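Snrnp sm-like protein (Pyrococcus abyssi, PDB 1H64) probably binds RNA as a heptameric ring of Sm-fold subunits, an archaeal relative of the spliceosomal snRNP core. Local coordinates at residues Leu18-Leu21 with Phe25-Arg28; Gly29-Tyr34 with Leu38-Ala43. All blocks are in the same frame, centred on the assembly; numbering follows the deposited sequence.

Contact 1 of 2, residues Leu18-Leu21 with Phe25-Arg28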
ATOM      1  N   LEU C  18      15.301  18.617   6.725  1.00 25.07           N
ATOM      2  CA  LEU C  18      14.096  18.815   5.934  1.00 23.57           C
ATOM      3  C   LEU C  18      13.485  17.417   5.697  1.00 24.12           C
ATOM      4  O   LEU C  18      14.182  16.515   5.224  1.00 20.79           O
ATOM      5  CB  LEU C  18      14.473  19.439   4.591  1.00 22.57           C
ATOM      6  CG  LEU C  18      13.391  19.669   3.531  1.00 31.88           C
ATOM      7  CD1 LEU C  18      12.279  20.535   4.104  1.00 32.63           C
ATOM      8  CD2 LEU C  18      14.011  20.346   2.309  1.00 35.10           C
ATOM      9  N   VAL C  19      12.218  17.225   6.056  1.00 23.04           N
ATOM     10  CA  VAL C  19      11.560  15.934   5.815  1.00 22.66           C
ATOM     11  C   VAL C  19      10.494  16.193   4.747  1.00 23.09           C
ATOM     12  O   VAL C  19       9.492  16.871   5.010  1.00 25.17           O
ATOM     13  CB  VAL C  19      10.897  15.375   7.104  1.00 21.88           C
ATOM     14  CG1 VAL C  19      10.192  14.041   6.803  1.00 23.78           C
ATOM     15  CG2 VAL C  19      11.956  15.185   8.210  1.00 18.48           C
ATOM     16  N   ILE C  20      10.731  15.673   3.546  1.00 19.29           N
ATOM     17  CA  ILE C  20       9.826  15.825   2.414  1.00 23.70           C
ATOM     18  C   ILE C  20       8.807  14.685   2.378  1.00 25.68           C
ATOM     19  O   ILE C  20       9.173  13.501   2.358  1.00 19.53           O
ATOM     20  CB  ILE C  20      10.603  15.832   1.086  1.00 21.61           C
ATOM     21  CG1 ILE C  20      11.693  16.905   1.123  1.00 29.16           C
ATOM     22  CG2 ILE C  20       9.658  16.098  -0.076  1.00 24.14           C
ATOM     23  CD1 ILE C  20      12.556  16.940  -0.132  1.00 29.30           C
ATOM     24  N   LEU C  21       7.528  15.045   2.379  1.00 24.32           N
ATOM     25  CA  LEU C  21       6.473  14.047   2.352  1.00 30.69           C
ATOM     26  C   LEU C  21       5.982  13.834   0.923  1.00 33.71           C
ATOM     27  O   LEU C  21       6.235  14.649   0.041  1.00 33.31           O
ATOM     28  CB  LEU C  21       5.333  14.485   3.277  1.00 31.74           C
ATOM     29  CG  LEU C  21       5.861  14.792   4.688  1.00 35.84           C
ATOM     30  CD1 LEU C  21       4.842  15.597   5.447  1.00 37.58           C
ATOM     31  CD2 LEU C  21       6.208  13.490   5.426  1.00 35.08           C
ATOM     32  N   PHE C  25       4.660  18.580   0.389  1.00 53.34           N
ATOM     33  CA  PHE C  25       4.344  18.990   1.743  1.00 46.01           C
ATOM     34  C   PHE C  25       5.590  18.631   2.573  1.00 42.50           C
ATOM     35  O   PHE C  25       6.183  17.571   2.360  1.00 34.49           O
ATOM     36  CB  PHE C  25       3.137  18.151   2.150  1.00 50.59           C
ATOM     37  CG  PHE C  25       2.598  18.446   3.498  1.00 54.93           C
ATOM     38  CD1 PHE C  25       2.066  19.692   3.794  1.00 57.07           C
ATOM     39  CD2 PHE C  25       2.538  17.439   4.452  1.00 56.82           C
ATOM     40  CE1 PHE C  25       1.478  19.923   5.023  1.00 60.80           C
ATOM     41  CE2 PHE C  25       1.956  17.658   5.682  1.00 58.81           C
ATOM     42  CZ  PHE C  25       1.422  18.896   5.968  1.00 62.30           C
ATOM     43  N   GLU C  26       6.000  19.481   3.512  1.00 36.08           N
ATOM     44  CA  GLU C  26       7.197  19.148   4.284  1.00 36.49           C
ATOM     45  C   GLU C  26       7.295  19.610   5.727  1.00 34.76           C
ATOM     46  O   GLU C  26       6.514  20.437   6.188  1.00 30.42           O
ATOM     47  CB  GLU C  26       8.451  19.601   3.521  1.00 38.35           C
ATOM     48  CG  GLU C  26       8.348  20.949   2.825  1.00 50.99           C
ATOM     49  CD  GLU C  26       9.529  21.219   1.895  1.00 53.80           C
ATOM     50  OE1 GLU C  26       9.744  20.423   0.956  1.00 57.42           O
ATOM     51  OE2 GLU C  26      10.244  22.224   2.097  1.00 57.86           O
ATOM     52  N   PHE C  27       8.244  19.021   6.448  1.00 27.96           N
ATOM     53  CA  PHE C  27       8.490  19.386   7.828  1.00 31.00           C
ATOM     54  C   PHE C  27       9.947  19.797   7.937  1.00 33.77           C
ATOM     55  O   PHE C  27      10.800  19.288   7.203  1.00 29.89           O
ATOM     56  CB  PHE C  27       8.257  18.220   8.786  1.00 31.48           C
ATOM     57  CG  PHE C  27       6.814  17.883   9.016  1.00 31.54           C
ATOM     58  CD1 PHE C  27       6.264  16.731   8.466  1.00 32.47           C
ATOM     59  CD2 PHE C  27       6.019  18.684   9.827  1.00 33.25           C
ATOM     60  CE1 PHE C  27       4.946  16.378   8.725  1.00 36.70           C
ATOM     61  CE2 PHE C  27       4.696  18.338  10.095  1.00 33.38           C
ATOM     62  CZ  PHE C  27       4.159  17.182   9.542  1.00 34.98           C
ATOM     63  N   ARG C  28      10.225  20.741   8.832  1.00 29.56           N
ATOM     64  CA  ARG C  28      11.596  21.178   9.063  1.00 32.82           C
ATOM     65  C   ARG C  28      11.745  21.290  10.564  1.00 29.48           C
ATOM     66  O   ARG C  28      10.842  21.765  11.253  1.00 30.17           O
ATOM     67  CB  ARG C  28      11.885  22.524   8.385  1.00 37.60           C
ATOM     68  CG  ARG C  28      11.487  22.562   6.919  1.00 45.30           C
ATOM     69  CD  ARG C  28      12.372  23.502   6.109  1.00 51.02           C
ATOM     70  NE  ARG C  28      13.719  22.956   5.934  1.00 56.74           N
ATOM     71  CZ  ARG C  28      14.632  23.458   5.108  1.00 55.76           C
ATOM     72  NH1 ARG C  28      14.353  24.525   4.372  1.00 59.42           N
ATOM     73  NH2 ARG C  28      15.826  22.891   5.019  1.00 58.63           N
TER
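Leu18 lies across Arg28 as a non-hydrogen-bonded antiparallel pair, on the face of the sheet that also carries Ile20 and Glu26. Its CB starts 3.7 Å from Arg28 NH2. With CG anti to the backbone N (chi1 176°), the branch runs toward strand 25-28, and CG comes 4.1 Å from Arg28 NE. From there CD1 sits between Glu26 OE2 (3.3 Å) and Arg28 NE (3.4 Å), while CD2 covers one guanidinium face near its rim. Arg28, bent at chi3, thus lays CG, CD and NE against the CD1 methyl; NE is buried with no polar partner in the model, whereas NH2 makes a weak hydrogen bond to Thr73 OG1. Cut back to an alanine here, the side chain would probably leave Leu18 CD1 and CD2 uncovered on that side and Thr73 OG1 without this weak bond. On the reverse face Leu21 lies obliquely against Phe27, and Val19 stands beside Phe27. Val19 N to Phe27 O (2.8 Å, almost straight at 178°) and Phe27 N to Val19 O join this pair in both directions. This is the first hairpin of the Sm fold: strand 67-72 flanks residues 18-21, strand 45-49 flanks 25-28, Phe27 packs on Leu42 and Ile60 inside the curled sheet, and Tyr57 of a neighbouring subunit covers Leu18 and Ile20.

Contact 2 of 2, residues Gly29-Tyr34 with Leu38-Ala43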
ATOM      1  N   GLY C  29      12.874  20.815  11.083  1.00 31.49           N
ATOM      2  CA  GLY C  29      13.094  20.874  12.514  1.00 27.84           C
ATOM      3  C   GLY C  29      14.436  20.284  12.876  1.00 28.09           C
ATOM      4  O   GLY C  29      15.215  19.914  11.997  1.00 26.55           O
ATOM      5  N   ARG C  30      14.722  20.223  14.169  1.00 26.67           N
ATOM      6  CA  ARG C  30      15.983  19.669  14.618  1.00 30.16           C
ATOM      7  C   ARG C  30      15.784  18.171  14.854  1.00 24.46           C
ATOM      8  O   ARG C  30      14.903  17.768  15.606  1.00 23.07           O
ATOM      9  CB  ARG C  30      16.435  20.358  15.913  1.00 32.21           C
ATOM     10  CG  ARG C  30      17.819  19.932  16.403  1.00 36.58           C
ATOM     11  CD  ARG C  30      18.283  20.797  17.566  1.00 36.38           C
ATOM     12  NE  ARG C  30      17.235  20.972  18.562  1.00 41.84           N
ATOM     13  CZ  ARG C  30      17.103  20.241  19.662  1.00 40.79           C
ATOM     14  NH1 ARG C  30      17.967  19.269  19.929  1.00 45.08           N
ATOM     15  NH2 ARG C  30      16.091  20.472  20.488  1.00 42.35           N
ATOM     16  N   LEU C  31      16.591  17.351  14.203  1.00 27.28           N
ATOM     17  CA  LEU C  31      16.463  15.891  14.389  1.00 27.33           C
ATOM     18  C   LEU C  31      16.940  15.433  15.770  1.00 24.31           C
ATOM     19  O   LEU C  31      18.100  15.627  16.120  1.00 29.52           O
ATOM     20  CB  LEU C  31      17.267  15.155  13.310  1.00 22.22           C
ATOM     21  CG  LEU C  31      17.154  13.620  13.294  1.00 26.02           C
ATOM     22  CD1 LEU C  31      15.735  13.194  12.847  1.00 21.20           C
ATOM     23  CD2 LEU C  31      18.194  13.064  12.335  1.00 25.10           C
ATOM     24  N   ILE C  32      16.063  14.822  16.567  1.00 23.13           N
ATOM     25  CA  ILE C  32      16.492  14.358  17.879  1.00 26.64           C
ATOM     26  C   ILE C  32      16.411  12.844  18.097  1.00 27.96           C
ATOM     27  O   ILE C  32      16.898  12.337  19.106  1.00 29.10           O
ATOM     28  CB  ILE C  32      15.715  15.068  19.021  1.00 31.05           C
ATOM     29  CG1 ILE C  32      14.205  14.930  18.823  1.00 33.61           C
ATOM     30  CG2 ILE C  32      16.101  16.547  19.061  1.00 33.71           C
ATOM     31  CD1 ILE C  32      13.378  15.572  19.950  1.00 34.56           C
ATOM     32  N   GLY C  33      15.809  12.119  17.156  1.00 25.74           N
ATOM     33  CA  GLY C  33      15.701  10.675  17.313  1.00 24.15           C
ATOM     34  C   GLY C  33      15.225  10.031  16.025  1.00 26.18           C
ATOM     35  O   GLY C  33      14.752  10.722  15.119  1.00 24.22           O
ATOM     36  N   TYR C  34      15.369   8.710  15.928  1.00 23.62           N
ATOM     37  CA  TYR C  34      14.949   8.000  14.732  1.00 21.43           C
ATOM     38  C   TYR C  34      15.010   6.508  15.031  1.00 22.21           C
ATOM     39  O   TYR C  34      15.523   6.106  16.067  1.00 24.70           O
ATOM     40  CB  TYR C  34      15.896   8.317  13.570  1.00 18.26           C
ATOM     41  CG  TYR C  34      17.300   7.765  13.731  1.00 30.27           C
ATOM     42  CD1 TYR C  34      17.641   6.501  13.229  1.00 28.78           C
ATOM     43  CD2 TYR C  34      18.282   8.484  14.414  1.00 27.85           C
ATOM     44  CE1 TYR C  34      18.920   5.974  13.411  1.00 34.80           C
ATOM     45  CE2 TYR C  34      19.565   7.962  14.598  1.00 32.95           C
ATOM     46  CZ  TYR C  34      19.875   6.709  14.096  1.00 35.41           C
ATOM     47  OH  TYR C  34      21.134   6.182  14.281  1.00 37.59           O
ATOM     48  N   LEU C  38      12.931   4.369   9.726  1.00 21.99           N
ATOM     49  CA  LEU C  38      13.059   5.755   9.298  1.00 19.70           C
ATOM     50  C   LEU C  38      11.931   6.631   9.848  1.00 19.34           C
ATOM     51  O   LEU C  38      11.567   7.658   9.254  1.00 25.71           O
ATOM     52  CB  LEU C  38      13.151   5.885   7.781  1.00 24.73           C
ATOM     53  CG  LEU C  38      14.418   5.279   7.149  1.00 31.63           C
ATOM     54  CD1 LEU C  38      14.395   5.517   5.654  1.00 35.22           C
ATOM     55  CD2 LEU C  38      15.670   5.891   7.767  1.00 33.85           C
ATOM     56  N   ASN C  39      11.365   6.218  10.978  1.00 20.15           N
ATOM     57  CA  ASN C  39      10.378   7.067  11.648  1.00 20.94           C
ATOM     58  C   ASN C  39      11.349   8.069  12.281  1.00 22.39           C
ATOM     59  O   ASN C  39      12.434   7.675  12.731  1.00 18.95           O
ATOM     60  CB  ASN C  39       9.635   6.326  12.761  1.00 23.33           C
ATOM     61  CG  ASN C  39       8.713   5.238  12.228  1.00 22.03           C
ATOM     62  OD1 ASN C  39       8.033   5.425  11.220  1.00 23.72           O
ATOM     63  ND2 ASN C  39       8.679   4.098  12.919  1.00 22.86           N
ATOM     64  N   VAL C  40      11.002   9.353  12.299  1.00 21.88           N
ATOM     65  CA  VAL C  40      11.920  10.334  12.879  1.00 20.74           C
ATOM     66  C   VAL C  40      11.240  11.246  13.885  1.00 23.28           C
ATOM     67  O   VAL C  40      10.014  11.371  13.902  1.00 19.57           O
ATOM     68  CB  VAL C  40      12.605  11.208  11.781  1.00 25.44           C
ATOM     69  CG1 VAL C  40      13.482  10.323  10.886  1.00 27.38           C
ATOM     70  CG2 VAL C  40      11.555  11.946  10.941  1.00 25.75           C
ATOM     71  N   VAL C  41      12.051  11.855  14.748  1.00 25.61           N
ATOM     72  CA  VAL C  41      11.530  12.759  15.766  1.00 28.10           C
ATOM     73  C   VAL C  41      12.221  14.096  15.575  1.00 26.66           C
ATOM     74  O   VAL C  41      13.446  14.149  15.504  1.00 21.90           O
ATOM     75  CB  VAL C  41      11.835  12.258  17.204  1.00 28.40           C
ATOM     76  CG1 VAL C  41      11.218  13.224  18.214  1.00 26.44           C
ATOM     77  CG2 VAL C  41      11.260  10.854  17.421  1.00 25.36           C
ATOM     78  N   LEU C  42      11.435  15.165  15.461  1.00 23.03           N
ATOM     79  CA  LEU C  42      12.003  16.493  15.289  1.00 25.48           C
ATOM     80  C   LEU C  42      11.584  17.349  16.477  1.00 25.43           C
ATOM     81  O   LEU C  42      10.518  17.120  17.072  1.00 24.00           O
ATOM     82  CB  LEU C  42      11.475  17.149  14.015  1.00 28.92           C
ATOM     83  CG  LEU C  42      11.638  16.407  12.694  1.00 27.71           C
ATOM     84  CD1 LEU C  42      11.046  17.262  11.591  1.00 27.84           C
ATOM     85  CD2 LEU C  42      13.092  16.132  12.419  1.00 22.62           C
ATOM     86  N   ALA C  43      12.442  18.304  16.827  1.00 27.46           N
ATOM     87  CA  ALA C  43      12.172  19.247  17.915  1.00 29.97           C
ATOM     88  C   ALA C  43      12.037  20.638  17.271  1.00 25.35           C
ATOM     89  O   ALA C  43      12.666  20.909  16.243  1.00 22.55           O
ATOM     90  CB  ALA C  43      13.326  19.231  18.931  1.00 31.32           C
TER
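Ile32 meets Val41 through two complementary torsions: CG1 of Ile32 sits between its own backbone N and carbonyl carbon (chi1 54°), while CG1 of Val41 lies anti to its backbone N (chi1 -178°). The two branches are thereby brought together obliquely, and Ile32 CG1 to Val41 CG1, at 3.5 Å, is tighter than usual van der Waals contact. Ile32 CD1 continues past Val41 to the methyl of Ala43, 3.8 Å from its CB. Ala43 CB is also approached by Arg30 NH2, so the small residue is overlaid by two long side chains. On the other face Leu31 CD1 touches Val40 CB at 3.9 Å, crossing that side chain at about a right angle, and also meets Leu42 CD2. Beyond it, Tyr34 CB rests near Val40 CG1 while its ring leads away toward helix 5-11, where OH bonds to His10.

Between Leu31 and Gly33 the register slips by one residue: Ile32 and Gly33 both face Val41, a classic beta bulge. Ile32 N donates to Val41 O, and Val41 N returns a bond to Gly33 O at 3.0 Å from well above the carbonyl plane, 48° out of it. Arg30 and Ala43 are joined by a pair of backbone hydrogen bonds. At the turn end Asn39 O receives a CA-H contact from Tyr34 (CA to O 3.2 Å), and the Asn39 amide is held by Asp35 and by Gly64 N, which would fix its rotation. The chemistry is therefore divided: backbone bonds, regular at Arg30-Ala43 and displaced at the bulge, join the strands together with apolar branches; the bulge is consistent with the strong bend of this strand in the Sm fold; and polar bonds set the loop end, a region that in Sm proteins generally borders the RNA-binding pore.

How the contacts relate
From the N terminus, helix 5-11 comes first, and then strand 16-21 runs into the tight turn that contact 1 closes against residues 25-28. Strand 25-34, whose first part takes part in contact 1, continues without a break into contact 2, which closes the next turn as residues 38-43 come back alongside. The contacts are in series, neither nested nor crossed, with centres about 11 Å apart and on opposite sides of the chain's centre. They share the long bent strand as middle member of a three-strand meander and meet in the core, where Leu42 CD1 lies 4.1 Å from both Phe27 CB and Val19 CG2. Both also touch the same neighbouring subunit of the heptamer.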